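PDB 6Q10: MymaA.19257.a.B3 from Mycobacterium marinum, which is of unknown function, being the soluble part of a secreted or membrane-attached mycobacterial protein with a LytR_C domain, probably working at the cell envelope. Local coordinates for residues 46-51 / 59-64; 91-96 / 128-133. All blocks are in the same frame, centred on the assembly; numbering follows the deposited sequence.

Contact 1: 46-51 / 59-64; sequences DVAGAL and PTAAND
Pro59 lays its ring against one face of helix 43-54, where Ala48 and Leu51, one helical turn apart, receive it. The CA atoms of Ala48 and Pro59 lie 5.2 Å apart, a close spacing consistent with the small side chain of Ala48. That methyl takes part in two apolar contacts: its CB is 4.0 Å from Pro59 CB and 4.1 Å from Ala61 CB. It also lies against the backbone oxygens of Pro59 and Thr60; Ala48 CB lies 3.8 Å from Thr60 O. The ring also meets the helix backbone, Pro59 CD coming to 3.5 Å from Ala48 O. Pro59 CG reaches further along, to 3.7 Å from Leu51 CB and 3.9 Å from Leu51 CD1. Leu51 has CG anti to its carbonyl carbon (chi1 -70°), which sets the branch aslant to the ring; the same side chain also touches Val34, Phe56 and Leu121. No hydrogen bond crosses between the segments; they meet by van der Waals contact, largely between apolar side chains, while the strand's backbone bonds go to its neighbour, Thr60 pairing with Val32 and Val34. Strand 32-36, helix 43-54 and strand 60-63 run as a beta-alpha-beta unit with the two strands parallel, and the proline at the entry to the second strand packs against the connecting helix, within the LytR_C region.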
loop_
_atom_site.group_PDB
_atom_site.type_symbol
_atom_site.label_atom_id
_atom_site.label_comp_id
_atom_site.label_asym_id
_atom_site.label_seq_id
_atom_site.Cartn_x
_atom_site.Cartn_y
_atom_site.Cartn_z
ATOM N N ASP A 46 -3.641 13.260 4.748
ATOM C CA ASP A 46 -3.818 13.567 3.330
ATOM C C ASP A 46 -3.860 12.290 2.511
ATOM O O ASP A 46 -4.727 12.127 1.639
ATOM C CB ASP A 46 -2.691 14.467 2.821
ATOM C CG ASP A 46 -2.716 15.836 3.436
ATOM O OD1 ASP A 46 -3.806 16.262 3.876
ATOM O OD2 ASP A 46 -1.646 16.481 3.465
ATOM N N VAL A 47 -2.932 11.364 2.779
ATOM C CA VAL A 47 -2.866 10.143 1.978
ATOM C C VAL A 47 -4.051 9.235 2.291
ATOM O O VAL A 47 -4.631 8.619 1.386
ATOM C CB VAL A 47 -1.512 9.431 2.184
ATOM C CG1 VAL A 47 -1.514 8.016 1.567
ATOM C CG2 VAL A 47 -0.403 10.272 1.584
ATOM N N ALA A 48 -4.437 9.141 3.570
ATOM C CA ALA A 48 -5.636 8.374 3.919
ATOM C C ALA A 48 -6.863 8.899 3.173
ATOM O O ALA A 48 -7.694 8.112 2.677
ATOM C CB ALA A 48 -5.865 8.419 5.438
ATOM N N GLY A 49 -6.991 10.222 3.068
ATOM C CA GLY A 49 -8.092 10.794 2.296
ATOM C C GLY A 49 -7.987 10.467 0.821
ATOM O O GLY A 49 -8.993 10.168 0.167
ATOM N N ALA A 50 -6.764 10.499 0.273
ATOM C CA ALA A 50 -6.585 10.169 -1.144
ATOM C C ALA A 50 -6.942 8.714 -1.426
ATOM O O ALA A 50 -7.543 8.408 -2.468
ATOM C CB ALA A 50 -5.145 10.456 -1.572
ATOM N N LEU A 51 -6.584 7.811 -0.509
ATOM C CA LEU A 51 -6.975 6.402 -0.623
ATOM C C LEU A 51 -8.492 6.242 -0.561
ATOM O O LEU A 51 -9.085 5.485 -1.342
ATOM C CB LEU A 51 -6.319 5.584 0.488
ATOM C CG LEU A 51 -4.806 5.394 0.357
ATOM C CD1 LEU A 51 -4.325 4.748 1.624
ATOM C CD2 LEU A 51 -4.482 4.463 -0.845
ATOM N N PRO A 59 -9.317 4.743 5.326
ATOM C CA PRO A 59 -8.138 4.377 6.109
ATOM C C PRO A 59 -8.004 5.267 7.326
ATOM O O PRO A 59 -8.564 6.361 7.403
ATOM C CB PRO A 59 -6.970 4.599 5.137
ATOM C CG PRO A 59 -7.572 4.517 3.822
ATOM C CD PRO A 59 -8.926 5.138 3.957
ATOM N N THR A 60 -7.246 4.773 8.291
ATOM C CA THR A 60 -6.949 5.563 9.479
ATOM C C THR A 60 -5.650 6.340 9.237
ATOM O O THR A 60 -4.932 6.108 8.251
ATOM C CB THR A 60 -6.846 4.653 10.701
ATOM O OG1 THR A 60 -5.632 3.908 10.640
ATOM C CG2 THR A 60 -8.005 3.692 10.759
ATOM N N ALA A 61 -5.372 7.319 10.094
ATOM C CA ALA A 61 -4.130 8.081 9.926
ATOM C C ALA A 61 -3.537 8.423 11.278
ATOM O O ALA A 61 -4.217 9.016 12.133
ATOM C CB ALA A 61 -4.353 9.379 9.145
ATOM N N ALA A 62 -2.258 8.101 11.450
ATOM C CA ALA A 62 -1.608 8.331 12.740
ATOM C C ALA A 62 -0.104 8.440 12.534
ATOM O O ALA A 62 0.398 8.419 11.407
ATOM C CB ALA A 62 -1.940 7.204 13.715
ATOM N N ASN A 63 0.629 8.549 13.640
ATOM C CA ASN A 63 2.087 8.518 13.570
ATOM C C ASN A 63 2.601 7.080 13.663
ATOM O O ASN A 63 2.014 6.224 14.325
ATOM C CB ASN A 63 2.704 9.345 14.692
ATOM C CG ASN A 63 2.618 10.859 14.448
ATOM O OD1 ASN A 63 2.315 11.297 13.354
ATOM N ND2 ASN A 63 2.925 11.653 15.488
ATOM N N ASP A 64 3.720 6.812 12.997
ATOM C CA ASP A 64 4.330 5.480 13.085
ATOM C C ASP A 64 5.119 5.311 14.383
ATOM O O ASP A 64 6.059 6.075 14.625
ATOM C CB ASP A 64 5.275 5.257 11.912
ATOM C CG ASP A 64 6.003 3.938 12.012
ATOM O OD1 ASP A 64 5.451 3.005 12.629
ATOM O OD2 ASP A 64 7.125 3.837 11.474
#

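Contact 2: 91-96 / 128-133; sequences VWLVAP and DAVLSS
Helix-to-helix packing through aliphatic side chains joins the C-terminal part of helix 85-94 to helix 125-132. The backbones stay well apart, the nearest CA atoms, those of Leu93 and Leu131, being 8.2 Å from each other, so branched side chains bridge the interval. Leu93 makes the closest approach: its CD1 is 3.6 Å from Val130 CG1, and the two side chains cross nearly at a right angle. Val130 holds CG1 anti to its backbone N (chi1 177°), which presents that methyl to the leucine fork, where Leu93 CD2 also lies 4.2 Å from Val130 CG1. The same methyl, Leu93 CD1, is 4.2 Å from Leu131 CD2, where the two leucines slide past each other in opposite directions. The second methyl of Leu131 serves Val94, the separation of Leu131 CD1 and Val94 CG1 being 3.9 Å. Thus the fork of Leu131 touches two successive residues of the facing segment. All four side chains are buried, and no hydrogen bond spans the interface. Around them, helix 144-153 closes one side: His151 touches Leu93, while Leu146 and Ile147 touch Val130. Val91 and Trp92 instead pack on Ile78 of sheet strand 76-80, placing helix 85-94 between the sheet and helix 125-132.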
loop_
_atom_site.group_PDB
_atom_site.type_symbol
_atom_site.label_atom_id
_atom_site.label_comp_id
_atom_site.label_asym_id
_atom_site.label_seq_id
_atom_site.Cartn_x
_atom_site.Cartn_y
_atom_site.Cartn_z
ATOM N N VAL A 91 -2.636 -1.814 -1.965
ATOM C CA VAL A 91 -1.909 -0.603 -1.587
ATOM C C VAL A 91 -0.653 -0.445 -2.441
ATOM O O VAL A 91 -0.291 0.669 -2.841
ATOM C CB VAL A 91 -1.566 -0.634 -0.088
ATOM C CG1 VAL A 91 -0.785 0.622 0.298
ATOM C CG2 VAL A 91 -2.866 -0.719 0.732
ATOM N N TRP A 92 0.030 -1.554 -2.737
ATOM C CA TRP A 92 1.287 -1.465 -3.476
ATOM C C TRP A 92 1.106 -0.931 -4.892
ATOM O O TRP A 92 2.051 -0.400 -5.476
ATOM C CB TRP A 92 1.932 -2.868 -3.475
ATOM C CG TRP A 92 3.375 -2.959 -3.834
ATOM C CD1 TRP A 92 4.378 -2.104 -3.492
ATOM C CD2 TRP A 92 3.973 -4.012 -4.594
ATOM N NE1 TRP A 92 5.581 -2.579 -3.993
ATOM C CE2 TRP A 92 5.345 -3.738 -4.692
ATOM C CE3 TRP A 92 3.460 -5.145 -5.230
ATOM C CZ2 TRP A 92 6.223 -4.581 -5.391
ATOM C CZ3 TRP A 92 4.338 -5.981 -5.912
ATOM C CH2 TRP A 92 5.692 -5.689 -5.975
ATOM N N LEU A 93 -0.096 -1.078 -5.463
ATOM C CA LEU A 93 -0.381 -0.480 -6.760
ATOM C C LEU A 93 -0.193 1.028 -6.741
ATOM O O LEU A 93 0.300 1.612 -7.710
ATOM C CB LEU A 93 -1.823 -0.799 -7.162
ATOM C CG LEU A 93 -2.068 -2.266 -7.452
ATOM C CD1 LEU A 93 -3.586 -2.470 -7.557
ATOM C CD2 LEU A 93 -1.379 -2.710 -8.758
ATOM N N VAL A 94 -0.633 1.686 -5.658
ATOM C CA VAL A 94 -0.603 3.141 -5.606
ATOM C C VAL A 94 0.578 3.654 -4.787
ATOM O O VAL A 94 0.847 4.862 -4.808
ATOM C CB VAL A 94 -1.943 3.707 -5.094
ATOM C CG1 VAL A 94 -3.053 3.413 -6.137
ATOM C CG2 VAL A 94 -2.328 3.114 -3.723
ATOM N N ALA A 95 1.311 2.773 -4.109
ATOM C CA ALA A 95 2.573 3.130 -3.447
ATOM C C ALA A 95 3.652 2.151 -3.900
ATOM O O ALA A 95 4.199 1.383 -3.101
ATOM C CB ALA A 95 2.405 3.099 -1.930
ATOM N N PRO A 96 3.964 2.127 -5.196
ATOM C CA PRO A 96 4.761 1.016 -5.734
ATOM C C PRO A 96 6.218 1.029 -5.334
ATOM O O PRO A 96 6.908 0.019 -5.577
ATOM C CB PRO A 96 4.608 1.189 -7.256
ATOM C CG PRO A 96 4.351 2.685 -7.439
ATOM C CD PRO A 96 3.464 3.024 -6.248
ATOM N N ASP A 128 -4.828 2.852 -13.025
ATOM C CA ASP A 128 -6.254 3.151 -13.008
ATOM C C ASP A 128 -7.063 1.989 -13.557
ATOM O O ASP A 128 -8.143 1.686 -13.040
ATOM C CB ASP A 128 -6.530 4.424 -13.794
ATOM C CG ASP A 128 -5.994 5.667 -13.095
ATOM O OD1 ASP A 128 -5.314 5.537 -12.046
ATOM O OD2 ASP A 128 -6.244 6.781 -13.603
ATOM N N ALA A 129 -6.554 1.328 -14.605
ATOM C CA ALA A 129 -7.229 0.152 -15.139
ATOM C C ALA A 129 -7.325 -0.945 -14.095
ATOM O O ALA A 129 -8.389 -1.549 -13.903
ATOM C CB ALA A 129 -6.508 -0.344 -16.392
ATOM N N VAL A 130 -6.223 -1.228 -13.399
ATOM C CA VAL A 130 -6.280 -2.270 -12.377
ATOM C C VAL A 130 -7.240 -1.865 -11.256
ATOM O O VAL A 130 -8.059 -2.678 -10.800
ATOM C CB VAL A 130 -4.873 -2.573 -11.839
ATOM C CG1 VAL A 130 -4.931 -3.625 -10.702
ATOM C CG2 VAL A 130 -3.960 -3.081 -12.956
ATOM N N LEU A 131 -7.142 -0.623 -10.770
ATOM C CA LEU A 131 -8.023 -0.202 -9.666
ATOM C C LEU A 131 -9.499 -0.336 -10.042
ATOM O O LEU A 131 -10.319 -0.702 -9.202
ATOM C CB LEU A 131 -7.738 1.236 -9.232
ATOM C CG LEU A 131 -6.371 1.503 -8.617
ATOM C CD1 LEU A 131 -6.187 2.989 -8.396
ATOM C CD2 LEU A 131 -6.248 0.742 -7.286
ATOM N N SER A 132 -9.852 -0.072 -11.303
ATOM C CA SER A 132 -11.249 -0.224 -11.718
ATOM C C SER A 132 -11.758 -1.659 -11.529
ATOM O O SER A 132 -12.956 -1.858 -11.265
ATOM C CB SER A 132 -11.413 0.239 -13.172
ATOM O OG SER A 132 -10.886 -0.697 -14.098
ATOM N N SER A 133 -10.886 -2.662 -11.661
ATOM C CA SER A 133 -11.262 -4.057 -11.431
ATOM C C SER A 133 -11.399 -4.410 -9.963
ATOM O O SER A 133 -11.802 -5.540 -9.651
ATOM C CB SER A 133 -10.236 -5.004 -12.043
ATOM O OG SER A 133 -10.058 -4.714 -13.398
#

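Contact 1 closes before contact 2 opens along the chain, and their centres are about 17 Å apart. The first joins helix 43-54 to strand 60-63, an outermost strand of the mixed sheet; the second joins helix 85-94 to helix 125-132, outside the sheet. They share no element of secondary structure, yet they meet directly: Leu51 CD2 of contact 1 lies 3.8 Å from Val94 CG2 of contact 2. Phe56 touches Leu51 and also Val91, which lies in segment 91-96 although it does not touch 128-133. This apolar continuity carries the packing from Pro59, at the start of the edge strand, through helices 43-54 and 85-94 to helix 125-132, uniting the beta-alpha-beta unit and the later helices in one compact chain.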